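Local coordinates for mandelate racemase / muconate lactonizing enzyme family protein (Agrobacterium tumefaciens, PDB 4DXK) that probably acts as a metal-dependent lyase or racemase of the enolase superfamily, built on a barrel with an added N-terminal domain, at residues Q101-L106 against S329-L334; G109-E114 against N335-L340; W174-A179 against S195-F200; F217-Q222 against H241-K246. All coordinates share one frame; numbering follows the deposited sequence.

Contact 1: residues Q101-L106 against S329-L334; sequences QPIAQL and STHLSL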
# COMPACT_ATOMS: atom_id res chain seq x y z
N GLN A 101 19.05 -27.96 35.73
CA GLN A 101 17.88 -27.09 35.58
C GLN A 101 16.88 -27.67 34.60
O GLN A 101 17.27 -28.22 33.57
CB GLN A 101 18.30 -25.70 35.08
CG GLN A 101 19.12 -24.92 36.09
CD GLN A 101 18.33 -24.55 37.33
OE1 GLN A 101 17.11 -24.44 37.31
NE2 GLN A 101 19.04 -24.37 38.45
N PRO A 102 15.59 -27.54 34.90
CA PRO A 102 14.59 -27.88 33.87
C PRO A 102 14.72 -26.98 32.65
O PRO A 102 15.13 -25.82 32.76
CB PRO A 102 13.26 -27.58 34.57
CG PRO A 102 13.58 -27.60 36.05
CD PRO A 102 14.96 -27.02 36.13
N ILE A 103 14.36 -27.50 31.48
CA ILE A 103 14.37 -26.68 30.27
C ILE A 103 13.60 -25.36 30.43
O ILE A 103 14.08 -24.32 29.99
CB ILE A 103 13.92 -27.48 29.03
CG1 ILE A 103 15.01 -28.49 28.64
CG2 ILE A 103 13.60 -26.55 27.85
CD1 ILE A 103 14.54 -29.53 27.65
N ALA A 104 12.44 -25.39 31.08
CA ALA A 104 11.66 -24.16 31.23
C ALA A 104 12.47 -23.07 31.93
O ALA A 104 12.35 -21.89 31.61
CB ALA A 104 10.37 -24.42 31.98
N GLN A 105 13.31 -23.46 32.88
CA GLN A 105 14.17 -22.49 33.54
C GLN A 105 15.20 -21.91 32.57
O GLN A 105 15.40 -20.69 32.52
CB GLN A 105 14.89 -23.10 34.75
CG GLN A 105 15.80 -22.10 35.43
CD GLN A 105 15.03 -20.89 35.94
OE1 GLN A 105 14.10 -21.03 36.72
NE2 GLN A 105 15.41 -19.70 35.48
N LEU A 106 15.84 -22.76 31.79
CA LEU A 106 16.86 -22.32 30.86
C LEU A 106 16.29 -21.42 29.78
O LEU A 106 17.02 -20.61 29.22
CB LEU A 106 17.60 -23.51 30.26
CG LEU A 106 18.39 -24.35 31.26
CD1 LEU A 106 19.10 -25.46 30.52
CD2 LEU A 106 19.38 -23.49 32.05
N SER A 329 7.43 -29.33 24.67
CA SER A 329 6.46 -28.28 24.38
C SER A 329 5.89 -27.70 25.66
O SER A 329 5.62 -26.50 25.75
CB SER A 329 5.33 -28.80 23.50
OG SER A 329 5.83 -29.22 22.24
N THR A 330 5.65 -28.57 26.65
CA THR A 330 5.15 -28.10 27.93
C THR A 330 6.17 -27.19 28.62
O THR A 330 5.80 -26.16 29.17
CB THR A 330 4.71 -29.27 28.82
OG1 THR A 330 3.72 -30.04 28.13
CG2 THR A 330 4.10 -28.77 30.11
N HIS A 331 7.46 -27.53 28.55
CA HIS A 331 8.50 -26.62 29.06
C HIS A 331 8.39 -25.24 28.39
O HIS A 331 8.43 -24.20 29.05
CB HIS A 331 9.91 -27.17 28.84
CG HIS A 331 10.30 -28.25 29.79
ND1 HIS A 331 10.86 -28.00 31.03
CD2 HIS A 331 10.22 -29.60 29.68
CE1 HIS A 331 11.09 -29.15 31.64
NE2 HIS A 331 10.72 -30.14 30.84
N LEU A 332 8.28 -25.23 27.07
CA LEU A 332 8.12 -23.97 26.35
C LEU A 332 6.87 -23.21 26.78
O LEU A 332 6.91 -21.99 27.00
CB LEU A 332 8.09 -24.23 24.85
CG LEU A 332 7.83 -23.01 23.96
CD1 LEU A 332 8.92 -21.94 24.11
CD2 LEU A 332 7.69 -23.44 22.50
N SER A 333 5.78 -23.93 26.96
CA SER A 333 4.51 -23.33 27.36
C SER A 333 4.52 -22.81 28.79
O SER A 333 3.74 -21.92 29.11
CB SER A 333 3.38 -24.33 27.18
OG SER A 333 3.13 -24.54 25.80
N LEU A 334 5.36 -23.35 29.67
CA LEU A 334 5.46 -22.82 31.02
C LEU A 334 6.33 -21.57 31.05
O LEU A 334 6.18 -20.72 31.92
CB LEU A 334 5.99 -23.87 32.00
CG LEU A 334 5.11 -25.11 32.15
CD1 LEU A 334 5.64 -25.98 33.28
CD2 LEU A 334 3.65 -24.79 32.39
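The imidazole of H331 is met by I103 over one face and by P102 and A104 near its rim. I103 CB stands 3.6 Å above the ring plane, displaced toward the rim, in a CH-pi contact whose direction is 25° off the ring normal. P102 CB reaches the edge at CE1, 4.0 Å away. The polar step is the bond from A104 N to H331 ND1, 3.1 Å long; it is bent, at 143°, and the donor is tilted out of the ring plane. P102 is the N-cap of the short helix 103-106, so the N-H of A104 belongs to the first turn, where no earlier helical carbonyl is available, and a side chain from another helix supplies the acceptor. H331 CG lies beside its own backbone N (chi1 -76°), which swings the ring out from helix 323-335 to this helix start. The other ring nitrogen, NE2, bonds to L376 O, a pairing consistent with a neutral ring protonated at NE2; both nitrogens are thus used and the rotation of the ring is fixed. A104 CB then rests 3.5 Å from H331 O and touches L334 CB more loosely, at 4.4 Å. The contact joins the N-terminal domain to the barrel domain. I103 also packs on W92 of helix 79-99 and on L298 of helix 297-310, while the far side of helix 323-335 lies, through S329, L332 and S333, against P317 of strand 315-317.

Contact 2: residues G109-E114 against N335-L340; sequences GFSRRE and NAPNAL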
# COMPACT_ATOMS: atom_id res chain seq x y z
N GLY A 109 12.73 -19.05 32.66
CA GLY A 109 12.01 -19.23 33.91
C GLY A 109 10.61 -19.78 33.77
O GLY A 109 10.01 -19.72 32.69
N PHE A 110 10.08 -20.32 34.86
CA PHE A 110 8.70 -20.78 34.90
C PHE A 110 7.77 -19.58 35.07
O PHE A 110 7.47 -19.17 36.19
CB PHE A 110 8.48 -21.73 36.08
CG PHE A 110 9.10 -23.09 35.90
CD1 PHE A 110 10.43 -23.32 36.21
CD2 PHE A 110 8.32 -24.15 35.45
CE1 PHE A 110 10.99 -24.58 36.06
CE2 PHE A 110 8.87 -25.42 35.29
CZ PHE A 110 10.21 -25.64 35.60
N SER A 111 7.28 -19.04 33.96
CA SER A 111 6.35 -17.93 34.03
C SER A 111 5.00 -18.36 34.61
O SER A 111 4.26 -17.54 35.15
CB SER A 111 6.21 -17.28 32.67
OG SER A 111 7.48 -16.86 32.20
N ARG A 112 4.71 -19.65 34.48
CA ARG A 112 3.57 -20.28 35.14
C ARG A 112 4.03 -21.68 35.53
O ARG A 112 5.00 -22.20 34.96
CB ARG A 112 2.35 -20.33 34.20
CG ARG A 112 2.64 -21.03 32.86
CD ARG A 112 1.48 -20.91 31.86
NE ARG A 112 1.20 -19.52 31.52
CZ ARG A 112 1.88 -18.81 30.62
NH1 ARG A 112 2.87 -19.35 29.94
NH2 ARG A 112 1.55 -17.54 30.41
N ARG A 113 3.32 -22.29 36.47
CA ARG A 113 3.68 -23.61 36.97
C ARG A 113 2.90 -24.71 36.27
O ARG A 113 3.28 -25.88 36.29
CB ARG A 113 3.44 -23.67 38.48
CG ARG A 113 4.34 -22.76 39.30
CD ARG A 113 5.78 -23.25 39.26
NE ARG A 113 6.71 -22.26 39.81
CZ ARG A 113 8.03 -22.43 39.87
NH1 ARG A 113 8.58 -23.55 39.43
NH2 ARG A 113 8.79 -21.48 40.38
N GLU A 114 1.80 -24.33 35.63
CA GLU A 114 0.98 -25.25 34.86
C GLU A 114 0.25 -24.41 33.83
O GLU A 114 0.16 -23.18 33.97
CB GLU A 114 -0.01 -25.99 35.76
CG GLU A 114 -1.02 -25.07 36.43
CD GLU A 114 -1.91 -25.79 37.43
OE1 GLU A 114 -1.79 -27.03 37.56
OE2 GLU A 114 -2.73 -25.11 38.08
N ASN A 335 7.26 -21.46 30.11
CA ASN A 335 8.12 -20.29 30.05
C ASN A 335 7.51 -19.10 29.29
O ASN A 335 7.52 -17.98 29.76
CB ASN A 335 9.47 -20.61 29.43
CG ASN A 335 10.21 -19.37 29.03
OD1 ASN A 335 10.24 -19.00 27.84
ND2 ASN A 335 10.74 -18.66 30.01
N ALA A 336 7.02 -19.35 28.08
CA ALA A 336 6.65 -18.24 27.19
C ALA A 336 5.47 -17.48 27.77
O ALA A 336 4.41 -18.06 27.96
CB ALA A 336 6.32 -18.76 25.81
N PRO A 337 5.63 -16.18 28.04
CA PRO A 337 4.50 -15.47 28.65
C PRO A 337 3.23 -15.50 27.80
O PRO A 337 2.13 -15.49 28.34
CB PRO A 337 5.03 -14.04 28.81
CG PRO A 337 6.50 -14.25 29.04
CD PRO A 337 6.86 -15.37 28.09
N ASN A 338 3.38 -15.60 26.48
CA ASN A 338 2.22 -15.63 25.58
C ASN A 338 1.76 -17.03 25.20
O ASN A 338 0.98 -17.17 24.26
CB ASN A 338 2.49 -14.80 24.32
CG ASN A 338 3.59 -15.37 23.47
OD1 ASN A 338 4.53 -15.98 24.00
ND2 ASN A 338 3.50 -15.19 22.15
N ALA A 339 2.21 -18.07 25.90
CA ALA A 339 1.64 -19.40 25.64
C ALA A 339 0.19 -19.45 26.13
O ALA A 339 -0.10 -19.11 27.28
CB ALA A 339 2.46 -20.49 26.31
N LEU A 340 -0.71 -19.87 25.25
CA LEU A 340 -2.14 -19.83 25.50
C LEU A 340 -2.68 -21.13 26.07
O LEU A 340 -3.43 -21.15 27.05
CB LEU A 340 -2.86 -19.51 24.19
CG LEU A 340 -4.38 -19.45 24.20
CD1 LEU A 340 -4.87 -18.29 25.06
CD2 LEU A 340 -4.90 -19.31 22.79
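This is a polar contact between two loops, G109-E114 reaching across to the segment N335-L340 where helix 323-335 ends and the chain turns toward strand 342-343. Three side chains, R112, S111 and N335, make its four hydrogen bonds, each to a backbone carbonyl. R112 uses the edge of its guanidinium: NH1 gives a nearly straight bond (171°) to A336 O at 2.8 Å, and NH2 reaches P337 O at 3.0 Å. Both acceptors lie near the guanidinium plane, yet both bonds arrive above the planes of the carbonyls. A bend at chi3 (61°) carries the group over, and A339 O sits above one face, offset toward the rim. A336 O has a second donor, A339 N, which closes the type I turn A336-A339 from the opposite face of that carbonyl. Beside this pair, S111 OG donates to N335 O at 2.7 Å. N335 answers in the other direction: its ND2 meets a lone pair of G109 O in the carbonyl plane, at 3.0 Å, and also binds D62 OD2 of the second subunit. R112 NH1 additionally bonds to S333 O. The cation is therefore gathered among carbonyls at the C-terminal end of a helix, a place where the helix dipole would probably favour positive charge.

Contact 3: residues W174-A179 against S195-F200; sequences WPFDAA and SALEPF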
# COMPACT_ATOMS: atom_id res chain seq x y z
N TRP A 174 -12.19 -32.05 13.68
CA TRP A 174 -11.95 -31.86 12.25
C TRP A 174 -13.02 -32.55 11.40
O TRP A 174 -12.72 -33.48 10.65
CB TRP A 174 -10.54 -32.31 11.84
CG TRP A 174 -10.06 -33.63 12.40
CD1 TRP A 174 -10.17 -34.86 11.81
CD2 TRP A 174 -9.35 -33.83 13.62
NE1 TRP A 174 -9.59 -35.81 12.61
CE2 TRP A 174 -9.08 -35.21 13.73
CE3 TRP A 174 -8.93 -32.98 14.65
CZ2 TRP A 174 -8.40 -35.76 14.82
CZ3 TRP A 174 -8.26 -33.52 15.73
CH2 TRP A 174 -8.00 -34.90 15.80
N PRO A 175 -14.27 -32.08 11.50
CA PRO A 175 -15.37 -32.77 10.83
C PRO A 175 -15.48 -32.47 9.33
O PRO A 175 -16.36 -33.05 8.69
CB PRO A 175 -16.61 -32.25 11.57
CG PRO A 175 -16.23 -30.87 11.99
CD PRO A 175 -14.75 -30.93 12.29
N PHE A 176 -14.62 -31.61 8.78
CA PHE A 176 -14.69 -31.28 7.36
C PHE A 176 -13.72 -32.11 6.51
O PHE A 176 -13.73 -32.00 5.28
CB PHE A 176 -14.42 -29.79 7.14
CG PHE A 176 -15.43 -28.89 7.80
CD1 PHE A 176 -16.60 -28.55 7.15
CD2 PHE A 176 -15.22 -28.41 9.09
CE1 PHE A 176 -17.55 -27.74 7.76
CE2 PHE A 176 -16.16 -27.60 9.71
CZ PHE A 176 -17.32 -27.26 9.05
N ASP A 177 -12.89 -32.93 7.15
CA ASP A 177 -11.84 -33.63 6.42
C ASP A 177 -12.41 -34.63 5.41
O ASP A 177 -11.88 -34.79 4.31
CB ASP A 177 -10.88 -34.35 7.36
CG ASP A 177 -9.93 -33.41 8.10
OD1 ASP A 177 -10.19 -32.19 8.18
OD2 ASP A 177 -8.92 -33.92 8.63
N ALA A 178 -13.48 -35.31 5.78
CA ALA A 178 -14.09 -36.30 4.89
C ALA A 178 -14.60 -35.64 3.61
O ALA A 178 -14.35 -36.13 2.49
CB ALA A 178 -15.22 -37.05 5.60
N ALA A 179 -15.28 -34.52 3.76
CA ALA A 179 -15.75 -33.76 2.62
C ALA A 179 -14.58 -33.26 1.76
O ALA A 179 -14.66 -33.29 0.52
CB ALA A 179 -16.60 -32.60 3.07
N SER A 195 -24.04 -31.26 7.04
CA SER A 195 -23.71 -32.46 7.80
C SER A 195 -22.49 -32.25 8.69
O SER A 195 -22.47 -32.70 9.83
CB SER A 195 -23.48 -33.65 6.86
OG SER A 195 -24.67 -33.96 6.16
N ALA A 196 -21.48 -31.57 8.16
CA ALA A 196 -20.26 -31.32 8.92
C ALA A 196 -20.46 -30.32 10.06
O ALA A 196 -19.66 -30.28 11.00
CB ALA A 196 -19.15 -30.87 7.99
N LEU A 197 -21.53 -29.53 10.00
CA LEU A 197 -21.84 -28.59 11.08
C LEU A 197 -22.54 -29.26 12.26
O LEU A 197 -22.57 -28.70 13.36
CB LEU A 197 -22.70 -27.44 10.55
CG LEU A 197 -22.04 -26.50 9.55
CD1 LEU A 197 -23.05 -25.49 9.03
CD2 LEU A 197 -20.85 -25.79 10.17
N GLU A 198 -23.09 -30.44 12.05
CA GLU A 198 -23.84 -31.11 13.11
C GLU A 198 -23.09 -31.36 14.43
O GLU A 198 -23.68 -31.20 15.49
CB GLU A 198 -24.50 -32.38 12.57
CG GLU A 198 -25.58 -32.08 11.53
CD GLU A 198 -26.44 -33.28 11.19
OE1 GLU A 198 -25.89 -34.39 11.05
OE2 GLU A 198 -27.67 -33.11 11.07
N PRO A 199 -21.79 -31.72 14.38
CA PRO A 199 -21.09 -31.85 15.67
C PRO A 199 -21.08 -30.55 16.48
O PRO A 199 -21.13 -30.61 17.71
CB PRO A 199 -19.67 -32.23 15.26
CG PRO A 199 -19.82 -32.90 13.94
CD PRO A 199 -20.96 -32.21 13.26
N PHE A 200 -20.98 -29.41 15.81
CA PHE A 200 -21.00 -28.13 16.51
C PHE A 200 -22.35 -27.92 17.19
O PHE A 200 -22.41 -27.48 18.34
CB PHE A 200 -20.69 -26.99 15.54
CG PHE A 200 -19.33 -27.10 14.91
CD1 PHE A 200 -18.21 -26.55 15.52
CD2 PHE A 200 -19.16 -27.78 13.71
CE1 PHE A 200 -16.96 -26.67 14.95
CE2 PHE A 200 -17.91 -27.90 13.13
CZ PHE A 200 -16.81 -27.34 13.75
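The carbonyl oxygen of A196 is where P175 settles, with ring atoms CG and CB of P175 packed 3.6 Å and 3.7 Å from A196 O. The acceptor stands at a kink: P199 brings no N-H to the helix, and F200 N turns to L197 O in a weak bond, so A196 O lacks the usual partner one turn on. In return A196 CB lies 3.6 Å from P175 O. The rest is apolar. P175 CB meets P199 CG, while P175 CG presses on F200 CE2 at 3.6 Å, the two side chains crossing at about a right angle. These are neighbouring pieces of the (beta/alpha) barrel: the turn W174-D177 follows strand 170-173, and helix 190-207 packs outside, F200 leaning on I173 of that strand and on I213 and V215 of strand 212-216. F176, its CG beside the backbone N (chi1 -62°), brings its ring against both A196 and F200. F176 CE1 lies 3.5 Å from A196 CB. F176 CE2 approaches F200 CE2, and the ring edge at F176 CZ receives L197 CD2 at 4.0 Å. Beyond this, F176 also meets the ring of F217.

Contact 4: residues F217-Q222 against H241-K246; sequences FHSMWQ and HEDPIK. With NA (sodium ion), chain C; PO4 (phosphate ion), chain B.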
# COMPACT_ATOMS: atom_id res chain seq x y z
N PHE A 217 -8.52 -27.99 10.13
CA PHE A 217 -8.81 -28.26 8.72
C PHE A 217 -7.71 -29.03 8.00
O PHE A 217 -7.87 -29.41 6.84
CB PHE A 217 -9.08 -26.96 7.96
CG PHE A 217 -10.32 -26.25 8.40
CD1 PHE A 217 -11.58 -26.69 7.98
CD2 PHE A 217 -10.26 -25.15 9.24
CE1 PHE A 217 -12.72 -26.03 8.37
CE2 PHE A 217 -11.41 -24.49 9.64
CZ PHE A 217 -12.64 -24.93 9.20
N HIS A 218 -6.57 -29.19 8.66
CA HIS A 218 -5.44 -29.96 8.11
C HIS A 218 -4.99 -29.49 6.73
O HIS A 218 -4.50 -30.28 5.93
CB HIS A 218 -5.78 -31.45 8.08
CG HIS A 218 -5.83 -32.08 9.44
ND1 HIS A 218 -6.89 -32.85 9.86
CD2 HIS A 218 -4.94 -32.06 10.46
CE1 HIS A 218 -6.65 -33.29 11.09
NE2 HIS A 218 -5.47 -32.82 11.47
N SER A 219 -5.15 -28.20 6.45
CA SER A 219 -4.72 -27.59 5.18
C SER A 219 -5.33 -28.25 3.95
O SER A 219 -4.72 -28.24 2.88
CB SER A 219 -3.19 -27.57 5.06
OG SER A 219 -2.67 -26.62 5.97
N MET A 220 -6.54 -28.78 4.09
CA MET A 220 -7.12 -29.59 3.02
C MET A 220 -7.97 -28.84 2.01
O MET A 220 -8.39 -29.42 1.01
CB MET A 220 -7.91 -30.76 3.62
CG MET A 220 -7.07 -31.62 4.55
SD MET A 220 -7.94 -33.04 5.22
CE MET A 220 -8.27 -33.95 3.72
N TRP A 221 -8.22 -27.55 2.23
CA TRP A 221 -9.13 -26.78 1.39
C TRP A 221 -8.44 -25.71 0.55
O TRP A 221 -7.46 -25.10 0.99
CB TRP A 221 -10.20 -26.11 2.26
CG TRP A 221 -11.07 -27.12 2.92
CD1 TRP A 221 -10.95 -27.62 4.18
CD2 TRP A 221 -12.18 -27.78 2.32
NE1 TRP A 221 -11.94 -28.55 4.42
CE2 TRP A 221 -12.70 -28.67 3.28
CE3 TRP A 221 -12.78 -27.72 1.06
CZ2 TRP A 221 -13.81 -29.48 3.02
CZ3 TRP A 221 -13.87 -28.52 0.81
CH2 TRP A 221 -14.37 -29.39 1.78
N GLN A 222 -8.98 -25.48 -0.65
CA GLN A 222 -8.65 -24.30 -1.43
C GLN A 222 -9.34 -23.07 -0.83
O GLN A 222 -10.17 -23.19 0.07
CB GLN A 222 -9.01 -24.50 -2.90
CG GLN A 222 -8.28 -25.68 -3.53
CD GLN A 222 -6.78 -25.49 -3.51
OE1 GLN A 222 -6.27 -24.51 -4.05
NE2 GLN A 222 -6.07 -26.41 -2.87
N HIS A 241 -9.60 -21.29 13.79
CA HIS A 241 -9.68 -22.06 12.56
C HIS A 241 -8.27 -22.37 12.13
O HIS A 241 -7.53 -21.48 11.67
CB HIS A 241 -10.43 -21.28 11.47
CG HIS A 241 -11.89 -21.12 11.75
ND1 HIS A 241 -12.72 -20.38 10.94
CD2 HIS A 241 -12.67 -21.60 12.75
CE1 HIS A 241 -13.95 -20.41 11.43
NE2 HIS A 241 -13.94 -21.14 12.53
N GLU A 242 -7.88 -23.63 12.31
CA GLU A 242 -6.49 -24.04 12.16
C GLU A 242 -6.22 -24.60 10.77
O GLU A 242 -6.94 -25.47 10.28
CB GLU A 242 -6.17 -25.09 13.23
CG GLU A 242 -4.72 -25.57 13.24
CD GLU A 242 -4.44 -26.48 14.42
OE1 GLU A 242 -5.19 -26.45 15.41
OE2 GLU A 242 -3.46 -27.27 14.36
N ASP A 243 -5.16 -24.08 10.15
CA ASP A 243 -4.73 -24.53 8.83
C ASP A 243 -5.90 -24.64 7.84
O ASP A 243 -6.12 -25.69 7.24
CB ASP A 243 -3.94 -25.84 8.95
CG ASP A 243 -2.60 -25.63 9.61
OD1 ASP A 243 -2.05 -24.53 9.47
OD2 ASP A 243 -2.09 -26.55 10.27
N PRO A 244 -6.64 -23.54 7.65
CA PRO A 244 -7.81 -23.61 6.77
C PRO A 244 -7.47 -23.86 5.31
O PRO A 244 -8.30 -24.39 4.57
CB PRO A 244 -8.44 -22.23 6.93
CG PRO A 244 -7.30 -21.33 7.36
CD PRO A 244 -6.48 -22.20 8.25
N ILE A 245 -6.26 -23.45 4.90
CA ILE A 245 -5.74 -23.66 3.56
C ILE A 245 -4.29 -24.10 3.69
O ILE A 245 -3.73 -24.08 4.78
CB ILE A 245 -5.84 -22.37 2.68
CG1 ILE A 245 -4.97 -21.25 3.27
CG2 ILE A 245 -7.29 -21.93 2.48
CD1 ILE A 245 -4.82 -20.06 2.32
N LYS A 246 -3.68 -24.51 2.59
CA LYS A 246 -2.27 -24.87 2.57
C LYS A 246 -1.44 -23.65 2.89
O LYS A 246 -1.72 -22.55 2.40
CB LYS A 246 -1.89 -25.40 1.18
CG LYS A 246 -0.57 -26.15 1.14
CD LYS A 246 -0.71 -27.55 1.68
CE LYS A 246 0.53 -28.38 1.39
NZ LYS A 246 0.40 -29.69 2.04
NA NA C . -3.11 -29.43 13.60
P PO4 B . -3.67 -31.91 15.53
O1 PO4 B . -3.27 -30.45 15.39
O2 PO4 B . -2.54 -32.81 15.08
O3 PO4 B . -3.99 -32.29 16.96
O4 PO4 B . -4.89 -32.18 14.68
O HOH W 1 -2.44 -28.57 8.55
O HOH W 2 -4.97 -24.60 0.02
O HOH W 3 -3.16 -28.73 11.38
O HOH W 4 -2.67 -31.59 12.78
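E242 and F217 meet beside a sodium site, where E242 O accepts a hydrogen bond from F217 N at 3.0 Å. The carboxylate oxygen E242 OE2 is a metal ligand, 2.3 Å from the sodium. Phosphate O1 and two waters share that first shell, completed by E216 and E268, three glutamates on successive barrel strand ends as in the enolase superfamily. The extended E242 chain, with CG anti to its backbone N (chi1 -177°), sets the carboxylate there, and K172 and W240 hold its other oxygen, OE1. From the facing segment H218 NE2 makes a weak 3.3 Å bond to phosphate O4, its ND1 being held by D177. A second shell follows. D243 OD2 accepts from one metal-bound water and from another water that also touches S219 OG, while D243 OD1 pairs with S267. Backbone bonds fix this shell: S219 N donates to D243 O at 2.8 Å, and a type I' turn, F217-M220, brings S219 round. K246 reaches the fourth subunit, NZ bonding to G70 O with a cation-pi contact to F74. Deeper, the F217 ring sends its edge to the face of H241 in a T-shaped pair, planes at 86°, and F217 CD2 touches P244 CB at 4.1 Å. Strand 240-242 lies between strands 212-216 and 264-266, with helices 223-232 and 253-259 packed on F217 through I229 and Y256.

In the fold
Contacts 1 and 2 form one region, their centres 8 Å apart: contact 1 pairs helix 103-106 with helix 323-335, contact 2 pairs the loop that follows each, their segments alternate along the chain, and R112 NH1 ties one to S333 O of the other. Contacts 3 and 4 lie across the chain's centre from contact 1, in series, nested within the loops that contacts 1 and 2 close; their centres are 13 Å apart, and D177 OD2 with H218 ND1 joins them at 2.6 Å. Both belong to successive strand-loop-helix units of the barrel. Contacts 1 and 4 are about 30 Å apart between centres, so the domain joint and the metal site lie on opposite sides of that centre.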